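Local coordinates for protein transcriptional regulator, LacI family (Lactobacillus brevis, PDB 3JY6) that probably acts as a DNA-binding transcription factor that recognises cis-regulatory regions and so controls gene expression, at residues V88-D92 with R93-A97; L156-E160 with S161-H165; P198-I202 with S203-D207. All blocks are in the same frame, centred on the assembly; numbering follows the deposited sequence.

Interaction 1 of 3, residues V88-D92 with R93-A97; sequences VVSVD and REMDA
Between Val91 and Arg93 the chain leaves strand 88-91 and doubles back alongside it. Asp92 (phi 59°) and Glu94 (phi 52°) both adopt left-handed backbone conformations, with Arg93 between them, so the chain bends twice within three residues; no hydrogen bond spans the bend. The small side chain of Ser90 points toward the loop, its OG anti to the backbone N (chi1 -155°). That oxygen lies 3.9 Å from Arg93 CG and 4.0 Å from Met95 CE, while its hydrogen-bond partner is Leu69 O on the adjacent strand 66-70. The aliphatic root of Arg93 also covers the strand end, CG lying 3.8 Å from Val91 O, before the bent chain carries NH1 off to Ser71 O. Met95, flexible and apolar, closes over the serine with its terminal methyl. Asp92 turns its carboxylate away to Gln234 NE2, and Glu94 reaches Asn107 and Lys260 and packs on Thr138 and Glu141 of helix 137-147. Aliphatic carbon thus packs inside the bend while the polar ends find partners beyond it; of those named only Glu94 with Lys260 forms a salt bridge, and Glu94 also links the C-terminal end of this central strand to the other lobe of the periplasmic-binding-protein fold.

Interaction 2 of 3, residues L156-E160 with S161-H165; sequences LEVSE and SSYNH
Val158 and Tyr163 make the apolar part of this turn, which links the end of strand 152-158 to helix 165-177. Val158 CG1 lies 3.6 Å from Tyr163 CG and 3.7 Å from its CB, and the two side chains cross obliquely near the root of the ring. A branched valine suits the buried strand end, where it also packs on Leu129, Val168 and Trp192; the tyrosine ring meets Trp192 edge-to-face.

Carbonyl contacts form the second group. Ser159 O sits at the ring edge, near its plane, 3.1 Å from Tyr163 CD1, so that a carbonyl oxygen faces the electron-poor C-H rim. Tyr163 CG occupies the position between the backbone N and the carbonyl carbon (chi1 70°), which swings the ring back under the turn toward this oxygen. Ser159 CB in turn packs against Ser162 O at 3.6 Å.

The polar ends look outward from the turn. Ser159 OG bonds Glu132, Tyr163 OH bonds Glu195, and the carboxylate of Glu160 forms salt bridges with Arg139, Lys189 and Arg191 besides a hydrogen bond with Ser131. Asn164 then takes the N-cap position of the helix. Three cationic partners should keep Glu160 ionised, and its extended chain delivers that charge to them while the shorter residues shape the turn.

Interaction 3 of 3, residues P198-I202 with S203-D207; sequences PNLII and SGLID
Leu200, Ser203 and Ile206 carry the contact that ends the short helix 198-202. Leu200 contributes both its backbone and its side chain. Its carbonyl oxygen accepts a nearly straight bond from Ile206 N at 2.9 Å (177° at the hydrogen), although the donor stands above the carbonyl plane rather than on a lone pair. Its CB touches Ile206 CD1 at 3.6 Å, and its CG meets Leu205 CD2 at 3.7 Å, the two leucines lying side by side and pointing the same way.

Ser203 doubles the grip on the preceding turn: both its N, at 2.7 Å, and its OG, at 2.8 Å, donate to Asn199 O. The hydroxyl sits between the backbone N and the carbonyl carbon (chi1 67°), and serine suits the place because its hydroxyl is short enough to fold back over the helix and add a second donor to the same carbonyl oxygen. Gly204 follows with positive phi, where a CB would be jammed against the carbonyl oxygen of Ser203, and lets the chain turn back.

Ile206, buried and pointing toward the helix, lays its CD1 against both Leu200 CB and Ile201 CG1, the latter at 3.9 Å; those two isoleucines cross.

Beneath the contact Leu200 packs on His169, Leu172 and Ile176 of helix 165-177, and Leu205 also touches Ile176. Ile201 borders Met225 and Leu229, while Asn199 ND2 bonds Arg224 O of the second subunit and Ile201 meets Ile202 of that subunit, which puts the helix at the dimer interface just ahead of strand 211-215.

From the N terminus the three contacts follow in series, each closing a short local turn, and none encloses or crosses another. Interaction 1 ends a central strand of the six-stranded parallel sheet and leads toward strand 102-104. The chain then enters the other lobe, where interaction 2 joins edge strand 152-158 to helix 165-177, its centre 26 Å from that of interaction 1. Interaction 3 ends helix 198-202 ahead of strand 211-215. Interactions 2 and 3 do not touch, their nearest atoms about 6 Å apart, yet both pack on helix 165-177. Interactions 1 and 3 lie on opposite sides of the chain's centre, spanning the distance from the middle of one lobe's sheet to the subunit interface.

Interaction 1 of 3, residues V88-D92 with R93-A97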
ATOM      1  N   VAL A  88      11.269  -1.572 -23.233  1.00 14.05           N
ATOM      2  CA  VAL A  88      10.535  -2.245 -22.170  1.00 12.41           C
ATOM      3  C   VAL A  88      11.475  -2.970 -21.221  1.00 13.11           C
ATOM      4  O   VAL A  88      12.506  -3.503 -21.641  1.00 12.97           O
ATOM      5  CB  VAL A  88       9.565  -3.311 -22.751  1.00 11.89           C
ATOM      6  CG1 VAL A  88       8.762  -3.972 -21.634  1.00 12.00           C
ATOM      7  CG2 VAL A  88       8.623  -2.670 -23.793  1.00 11.71           C
ATOM      8  N   VAL A  89      11.123  -2.979 -19.938  1.00 12.56           N
ATOM      9  CA  VAL A  89      11.883  -3.713 -18.932  1.00 11.47           C
ATOM     10  C   VAL A  89      10.827  -4.385 -18.067  1.00 10.99           C
ATOM     11  O   VAL A  89       9.851  -3.750 -17.680  1.00 11.11           O
ATOM     12  CB  VAL A  89      12.759  -2.800 -18.023  1.00 13.24           C
ATOM     13  CG1 VAL A  89      13.449  -3.645 -16.958  1.00 12.78           C
ATOM     14  CG2 VAL A  89      13.820  -2.105 -18.832  1.00 14.86           C
ATOM     15  N   SER A  90      11.011  -5.667 -17.780  1.00 12.76           N
ATOM     16  CA  SER A  90      10.058  -6.399 -16.952  1.00 15.59           C
ATOM     17  C   SER A  90      10.646  -6.625 -15.552  1.00 14.39           C
ATOM     18  O   SER A  90      11.862  -6.706 -15.374  1.00 14.21           O
ATOM     19  CB  SER A  90       9.711  -7.739 -17.614  1.00 17.10           C
ATOM     20  OG  SER A  90       8.437  -8.194 -17.188  1.00 26.87           O
ATOM     21  N   VAL A  91       9.776  -6.710 -14.559  1.00 14.88           N
ATOM     22  CA  VAL A  91      10.225  -6.907 -13.188  1.00 16.11           C
ATOM     23  C   VAL A  91       9.403  -7.930 -12.419  1.00 16.33           C
ATOM     24  O   VAL A  91       8.177  -7.999 -12.562  1.00 12.76           O
ATOM     25  CB  VAL A  91      10.182  -5.576 -12.387  1.00 17.59           C
ATOM     26  CG1 VAL A  91      10.769  -5.781 -10.990  1.00 15.67           C
ATOM     27  CG2 VAL A  91      10.941  -4.497 -13.137  1.00 18.54           C
ATOM     28  N   ASP A  92      10.106  -8.729 -11.618  1.00 18.17           N
ATOM     29  CA  ASP A  92       9.502  -9.734 -10.744  1.00 22.01           C
ATOM     30  C   ASP A  92       8.663 -10.788 -11.461  1.00 24.61           C
ATOM     31  O   ASP A  92       7.681 -11.271 -10.908  1.00 23.78           O
ATOM     32  CB  ASP A  92       8.631  -9.022  -9.695  1.00 20.82           C
ATOM     33  CG  ASP A  92       8.210  -9.940  -8.563  1.00 22.30           C
ATOM     34  OD1 ASP A  92       9.099 -10.499  -7.893  1.00 25.18           O
ATOM     35  OD2 ASP A  92       6.993 -10.107  -8.334  1.00 24.57           O
ATOM     36  N   ARG A  93       9.061 -11.175 -12.668  1.00 27.99           N
ATOM     37  CA  ARG A  93       8.272 -12.137 -13.424  1.00 31.54           C
ATOM     38  C   ARG A  93       8.808 -13.534 -13.631  1.00 32.37           C
ATOM     39  O   ARG A  93       8.030 -14.463 -13.809  1.00 36.07           O
ATOM     40  CB  ARG A  93       7.908 -11.547 -14.788  1.00 33.00           C
ATOM     41  CG  ARG A  93       6.654 -10.689 -14.766  1.00 35.52           C
ATOM     42  CD  ARG A  93       5.435 -11.570 -14.586  1.00 39.23           C
ATOM     43  NE  ARG A  93       5.414 -12.651 -15.572  1.00 43.29           N
ATOM     44  CZ  ARG A  93       5.057 -12.509 -16.847  1.00 43.93           C
ATOM     45  NH1 ARG A  93       4.676 -11.323 -17.312  1.00 42.65           N
ATOM     46  NH2 ARG A  93       5.094 -13.557 -17.662  1.00 44.24           N
ATOM     47  N   GLU A  94      10.119 -13.702 -13.622  1.00 33.21           N
ATOM     48  CA  GLU A  94      10.689 -15.024 -13.845  1.00 34.59           C
ATOM     49  C   GLU A  94      10.100 -15.604 -15.136  1.00 33.74           C
ATOM     50  O   GLU A  94       9.497 -16.676 -15.137  1.00 32.03           O
ATOM     51  CB  GLU A  94      10.378 -15.962 -12.677  1.00 37.87           C
ATOM     52  CG  GLU A  94      11.383 -17.108 -12.547  1.00 41.73           C
ATOM     53  CD  GLU A  94      12.519 -16.782 -11.592  1.00 42.79           C
ATOM     54  OE1 GLU A  94      12.320 -16.907 -10.362  1.00 43.78           O
ATOM     55  OE2 GLU A  94      13.606 -16.389 -12.066  1.00 44.26           O
ATOM     56  N   MET A  95      10.270 -14.863 -16.227  1.00 33.71           N
ATOM     57  CA  MET A  95       9.793 -15.263 -17.552  1.00 32.96           C
ATOM     58  C   MET A  95      10.978 -15.887 -18.289  1.00 31.64           C
ATOM     59  O   MET A  95      12.071 -15.324 -18.279  1.00 31.71           O
ATOM     60  CB  MET A  95       9.332 -14.022 -18.316  1.00 31.18           C
ATOM     61  CG  MET A  95       8.286 -14.268 -19.391  1.00 32.73           C
ATOM     62  SD  MET A  95       8.198 -12.902 -20.587  1.00 27.80           S
ATOM     63  CE  MET A  95       8.260 -11.466 -19.535  1.00 31.44           C
ATOM     64  N   ASP A  96      10.796 -17.044 -18.915  1.00 30.74           N
ATOM     65  CA  ASP A  96      11.921 -17.623 -19.645  1.00 30.08           C
ATOM     66  C   ASP A  96      11.849 -17.156 -21.097  1.00 27.58           C
ATOM     67  O   ASP A  96      10.773 -16.880 -21.619  1.00 27.88           O
ATOM     68  CB  ASP A  96      11.904 -19.158 -19.574  1.00 33.15           C
ATOM     69  CG  ASP A  96      10.799 -19.772 -20.404  1.00 34.54           C
ATOM     70  OD1 ASP A  96       9.654 -19.287 -20.306  1.00 36.14           O
ATOM     71  OD2 ASP A  96      11.075 -20.742 -21.144  1.00 34.66           O
ATOM     72  N   ALA A  97      13.004 -17.031 -21.731  1.00 26.51           N
ATOM     73  CA  ALA A  97      13.067 -16.599 -23.123  1.00 24.81           C
ATOM     74  C   ALA A  97      12.460 -15.199 -23.306  1.00 25.00           C
ATOM     75  O   ALA A  97      11.859 -14.903 -24.338  1.00 25.13           O
ATOM     76  CB  ALA A  97      12.338 -17.615 -24.012  1.00 22.55           C
TER

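Interaction 2 of 3, residues L156-E160 with S161-H165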
ATOM      1  N   LEU A 156      -1.364 -25.172   0.768  1.00 32.06           N
ATOM      2  CA  LEU A 156      -2.710 -24.619   0.832  1.00 31.88           C
ATOM      3  C   LEU A 156      -2.871 -23.481  -0.160  1.00 32.68           C
ATOM      4  O   LEU A 156      -2.495 -22.328   0.102  1.00 31.99           O
ATOM      5  CB  LEU A 156      -3.041 -24.126   2.243  1.00 30.91           C
ATOM      6  CG  LEU A 156      -4.327 -23.301   2.390  1.00 32.23           C
ATOM      7  CD1 LEU A 156      -5.484 -23.959   1.651  1.00 33.50           C
ATOM      8  CD2 LEU A 156      -4.658 -23.132   3.859  1.00 30.89           C
ATOM      9  N   GLU A 157      -3.438 -23.825  -1.308  1.00 33.31           N
ATOM     10  CA  GLU A 157      -3.683 -22.872  -2.370  1.00 33.27           C
ATOM     11  C   GLU A 157      -4.943 -22.073  -2.085  1.00 34.44           C
ATOM     12  O   GLU A 157      -5.964 -22.622  -1.664  1.00 33.68           O
ATOM     13  CB  GLU A 157      -3.805 -23.614  -3.694  1.00 33.55           C
ATOM     14  CG  GLU A 157      -2.495 -24.241  -4.118  1.00 34.29           C
ATOM     15  CD  GLU A 157      -2.606 -25.038  -5.394  1.00 36.54           C
ATOM     16  OE1 GLU A 157      -2.916 -26.247  -5.328  1.00 35.39           O
ATOM     17  OE2 GLU A 157      -2.386 -24.442  -6.470  1.00 37.32           O
ATOM     18  N   VAL A 158      -4.843 -20.764  -2.296  1.00 34.58           N
ATOM     19  CA  VAL A 158      -5.947 -19.839  -2.083  1.00 35.20           C
ATOM     20  C   VAL A 158      -6.253 -19.234  -3.449  1.00 36.35           C
ATOM     21  O   VAL A 158      -5.339 -18.943  -4.222  1.00 37.08           O
ATOM     22  CB  VAL A 158      -5.544 -18.701  -1.118  1.00 35.66           C
ATOM     23  CG1 VAL A 158      -6.713 -17.766  -0.901  1.00 36.11           C
ATOM     24  CG2 VAL A 158      -5.078 -19.278   0.213  1.00 35.90           C
ATOM     25  N   SER A 159      -7.532 -19.060  -3.756  1.00 36.90           N
ATOM     26  CA  SER A 159      -7.934 -18.480  -5.035  1.00 37.54           C
ATOM     27  C   SER A 159      -8.171 -16.989  -4.821  1.00 37.28           C
ATOM     28  O   SER A 159      -9.160 -16.597  -4.195  1.00 36.84           O
ATOM     29  CB  SER A 159      -9.220 -19.145  -5.537  1.00 38.52           C
ATOM     30  OG  SER A 159      -9.060 -20.547  -5.684  1.00 38.60           O
ATOM     31  N   GLU A 160      -7.265 -16.158  -5.331  1.00 37.57           N
ATOM     32  CA  GLU A 160      -7.399 -14.715  -5.155  1.00 38.74           C
ATOM     33  C   GLU A 160      -8.736 -14.182  -5.666  1.00 38.90           C
ATOM     34  O   GLU A 160      -9.223 -13.159  -5.189  1.00 39.14           O
ATOM     35  CB  GLU A 160      -6.239 -13.979  -5.839  1.00 38.60           C
ATOM     36  CG  GLU A 160      -4.895 -14.158  -5.144  1.00 40.71           C
ATOM     37  CD  GLU A 160      -3.810 -13.265  -5.726  1.00 43.96           C
ATOM     38  OE1 GLU A 160      -4.050 -12.041  -5.864  1.00 45.15           O
ATOM     39  OE2 GLU A 160      -2.716 -13.778  -6.041  1.00 43.57           O
ATOM     40  N   SER A 161      -9.330 -14.896  -6.620  1.00 40.00           N
ATOM     41  CA  SER A 161     -10.621 -14.516  -7.206  1.00 39.80           C
ATOM     42  C   SER A 161     -11.808 -14.792  -6.293  1.00 39.85           C
ATOM     43  O   SER A 161     -12.701 -13.957  -6.155  1.00 40.94           O
ATOM     44  CB  SER A 161     -10.842 -15.267  -8.520  1.00 38.72           C
ATOM     45  OG  SER A 161     -10.842 -16.672  -8.307  1.00 39.22           O
ATOM     46  N   SER A 162     -11.824 -15.969  -5.679  1.00 39.46           N
ATOM     47  CA  SER A 162     -12.929 -16.333  -4.809  1.00 39.17           C
ATOM     48  C   SER A 162     -12.494 -17.271  -3.703  1.00 38.30           C
ATOM     49  O   SER A 162     -12.356 -18.477  -3.912  1.00 39.78           O
ATOM     50  CB  SER A 162     -14.038 -17.005  -5.622  1.00 40.58           C
ATOM     51  OG  SER A 162     -13.608 -18.272  -6.096  1.00 41.12           O
ATOM     52  N   TYR A 163     -12.269 -16.708  -2.524  1.00 37.09           N
ATOM     53  CA  TYR A 163     -11.865 -17.487  -1.362  1.00 35.25           C
ATOM     54  C   TYR A 163     -12.595 -16.926  -0.159  1.00 34.65           C
ATOM     55  O   TYR A 163     -12.966 -15.754  -0.149  1.00 35.32           O
ATOM     56  CB  TYR A 163     -10.349 -17.386  -1.131  1.00 33.24           C
ATOM     57  CG  TYR A 163      -9.868 -16.026  -0.648  1.00 32.05           C
ATOM     58  CD1 TYR A 163      -9.585 -15.002  -1.551  1.00 32.52           C
ATOM     59  CD2 TYR A 163      -9.699 -15.766   0.714  1.00 30.53           C
ATOM     60  CE1 TYR A 163      -9.140 -13.749  -1.110  1.00 31.89           C
ATOM     61  CE2 TYR A 163      -9.255 -14.519   1.169  1.00 31.49           C
ATOM     62  CZ  TYR A 163      -8.977 -13.518   0.253  1.00 31.75           C
ATOM     63  OH  TYR A 163      -8.528 -12.298   0.699  1.00 29.33           O
ATOM     64  N   ASN A 164     -12.813 -17.755   0.853  1.00 35.74           N
ATOM     65  CA  ASN A 164     -13.487 -17.287   2.057  1.00 37.20           C
ATOM     66  C   ASN A 164     -12.423 -17.178   3.134  1.00 37.96           C
ATOM     67  O   ASN A 164     -11.510 -18.005   3.180  1.00 38.78           O
ATOM     68  CB  ASN A 164     -14.561 -18.278   2.497  1.00 39.17           C
ATOM     69  CG  ASN A 164     -15.412 -17.741   3.617  1.00 41.21           C
ATOM     70  OD1 ASN A 164     -16.199 -16.813   3.421  1.00 44.06           O
ATOM     71  ND2 ASN A 164     -15.255 -18.311   4.807  1.00 42.54           N
ATOM     72  N   HIS A 165     -12.532 -16.173   3.998  1.00 38.84           N
ATOM     73  CA  HIS A 165     -11.543 -15.993   5.059  1.00 39.14           C
ATOM     74  C   HIS A 165     -11.463 -17.156   6.037  1.00 39.52           C
ATOM     75  O   HIS A 165     -10.437 -17.834   6.109  1.00 40.00           O
ATOM     76  CB  HIS A 165     -11.805 -14.717   5.858  1.00 38.40           C
ATOM     77  CG  HIS A 165     -10.842 -14.518   6.988  1.00 38.88           C
ATOM     78  ND1 HIS A 165      -9.502 -14.253   6.786  1.00 38.78           N
ATOM     79  CD2 HIS A 165     -11.015 -14.579   8.331  1.00 38.38           C
ATOM     80  CE1 HIS A 165      -8.893 -14.159   7.955  1.00 37.51           C
ATOM     81  NE2 HIS A 165      -9.788 -14.352   8.909  1.00 38.18           N
TER

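Interaction 3 of 3, residues P198-I202 with S203-D207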
ATOM      1  N   PRO A 198      -1.468 -12.928  11.856  1.00 25.07           N
ATOM      2  CA  PRO A 198      -1.670 -12.185  13.108  1.00 23.74           C
ATOM      3  C   PRO A 198      -2.534 -12.865  14.176  1.00 25.31           C
ATOM      4  O   PRO A 198      -2.176 -12.861  15.353  1.00 23.30           O
ATOM      5  CB  PRO A 198      -2.260 -10.863  12.628  1.00 22.92           C
ATOM      6  CG  PRO A 198      -1.502 -10.630  11.365  1.00 22.74           C
ATOM      7  CD  PRO A 198      -1.547 -12.013  10.696  1.00 24.02           C
ATOM      8  N   ASN A 199      -3.668 -13.441  13.783  1.00 27.20           N
ATOM      9  CA  ASN A 199      -4.527 -14.104  14.763  1.00 30.12           C
ATOM     10  C   ASN A 199      -3.905 -15.399  15.277  1.00 29.64           C
ATOM     11  O   ASN A 199      -4.197 -15.835  16.387  1.00 30.20           O
ATOM     12  CB  ASN A 199      -5.914 -14.377  14.178  1.00 33.37           C
ATOM     13  CG  ASN A 199      -6.821 -13.160  14.233  1.00 36.36           C
ATOM     14  OD1 ASN A 199      -7.974 -13.257  14.645  1.00 35.26           O
ATOM     15  ND2 ASN A 199      -6.302 -12.010  13.816  1.00 38.46           N
ATOM     16  N   LEU A 200      -3.051 -16.023  14.473  1.00 29.15           N
ATOM     17  CA  LEU A 200      -2.388 -17.243  14.912  1.00 28.83           C
ATOM     18  C   LEU A 200      -1.271 -16.889  15.908  1.00 27.70           C
ATOM     19  O   LEU A 200      -0.800 -17.743  16.662  1.00 27.92           O
ATOM     20  CB  LEU A 200      -1.836 -18.013  13.706  1.00 30.31           C
ATOM     21  CG  LEU A 200      -2.798 -19.041  13.093  1.00 33.31           C
ATOM     22  CD1 LEU A 200      -4.152 -18.398  12.784  1.00 35.04           C
ATOM     23  CD2 LEU A 200      -2.174 -19.635  11.838  1.00 33.84           C
ATOM     24  N   ILE A 201      -0.858 -15.624  15.920  1.00 25.76           N
ATOM     25  CA  ILE A 201       0.175 -15.174  16.847  1.00 25.99           C
ATOM     26  C   ILE A 201      -0.518 -14.727  18.123  1.00 26.40           C
ATOM     27  O   ILE A 201       0.009 -14.874  19.221  1.00 26.77           O
ATOM     28  CB  ILE A 201       0.970 -13.968  16.296  1.00 24.78           C
ATOM     29  CG1 ILE A 201       1.768 -14.387  15.062  1.00 25.05           C
ATOM     30  CG2 ILE A 201       1.890 -13.412  17.392  1.00 23.04           C
ATOM     31  CD1 ILE A 201       2.529 -13.260  14.395  1.00 25.46           C
ATOM     32  N   ILE A 202      -1.714 -14.177  17.959  1.00 28.34           N
ATOM     33  CA  ILE A 202      -2.490 -13.701  19.087  1.00 29.73           C
ATOM     34  C   ILE A 202      -3.233 -14.841  19.784  1.00 30.59           C
ATOM     35  O   ILE A 202      -3.438 -14.795  20.995  1.00 31.27           O
ATOM     36  CB  ILE A 202      -3.460 -12.590  18.621  1.00 30.56           C
ATOM     37  CG1 ILE A 202      -2.643 -11.331  18.299  1.00 30.73           C
ATOM     38  CG2 ILE A 202      -4.517 -12.308  19.683  1.00 30.18           C
ATOM     39  CD1 ILE A 202      -3.401 -10.246  17.563  1.00 30.31           C
ATOM     40  N   SER A 203      -3.615 -15.874  19.034  1.00 30.92           N
ATOM     41  CA  SER A 203      -4.325 -17.007  19.627  1.00 32.30           C
ATOM     42  C   SER A 203      -3.351 -17.973  20.298  1.00 32.60           C
ATOM     43  O   SER A 203      -3.762 -18.853  21.048  1.00 33.26           O
ATOM     44  CB  SER A 203      -5.141 -17.755  18.565  1.00 32.63           C
ATOM     45  OG  SER A 203      -4.304 -18.395  17.623  1.00 34.62           O
ATOM     46  N   GLY A 204      -2.059 -17.813  20.019  1.00 32.35           N
ATOM     47  CA  GLY A 204      -1.065 -18.677  20.632  1.00 31.09           C
ATOM     48  C   GLY A 204      -0.554 -19.834  19.792  1.00 30.58           C
ATOM     49  O   GLY A 204       0.395 -20.525  20.183  1.00 30.46           O
ATOM     50  N   LEU A 205      -1.160 -20.058  18.631  1.00 30.26           N
ATOM     51  CA  LEU A 205      -0.724 -21.160  17.781  1.00 28.51           C
ATOM     52  C   LEU A 205       0.745 -21.015  17.385  1.00 28.55           C
ATOM     53  O   LEU A 205       1.523 -21.956  17.518  1.00 26.57           O
ATOM     54  CB  LEU A 205      -1.603 -21.255  16.533  1.00 28.34           C
ATOM     55  CG  LEU A 205      -1.319 -22.436  15.602  1.00 27.63           C
ATOM     56  CD1 LEU A 205      -1.450 -23.763  16.341  1.00 28.28           C
ATOM     57  CD2 LEU A 205      -2.291 -22.390  14.455  1.00 29.91           C
ATOM     58  N   ILE A 206       1.119 -19.840  16.890  1.00 28.68           N
ATOM     59  CA  ILE A 206       2.504 -19.585  16.505  1.00 28.20           C
ATOM     60  C   ILE A 206       3.263 -19.196  17.777  1.00 28.94           C
ATOM     61  O   ILE A 206       3.083 -18.090  18.291  1.00 27.21           O
ATOM     62  CB  ILE A 206       2.587 -18.430  15.469  1.00 28.44           C
ATOM     63  CG1 ILE A 206       1.942 -18.870  14.144  1.00 27.71           C
ATOM     64  CG2 ILE A 206       4.038 -18.033  15.237  1.00 27.64           C
ATOM     65  CD1 ILE A 206       1.741 -17.746  13.147  1.00 27.60           C
ATOM     66  N   ASP A 207       4.099 -20.102  18.287  1.00 29.65           N
ATOM     67  CA  ASP A 207       4.851 -19.834  19.514  1.00 31.03           C
ATOM     68  C   ASP A 207       6.373 -19.885  19.410  1.00 32.06           C
ATOM     69  O   ASP A 207       7.061 -19.725  20.420  1.00 32.37           O
ATOM     70  CB  ASP A 207       4.406 -20.778  20.648  1.00 32.29           C
ATOM     71  CG  ASP A 207       4.559 -22.249  20.295  1.00 32.44           C
ATOM     72  OD1 ASP A 207       5.326 -22.583  19.370  1.00 31.48           O
ATOM     73  OD2 ASP A 207       3.909 -23.078  20.968  1.00 34.71           O
TER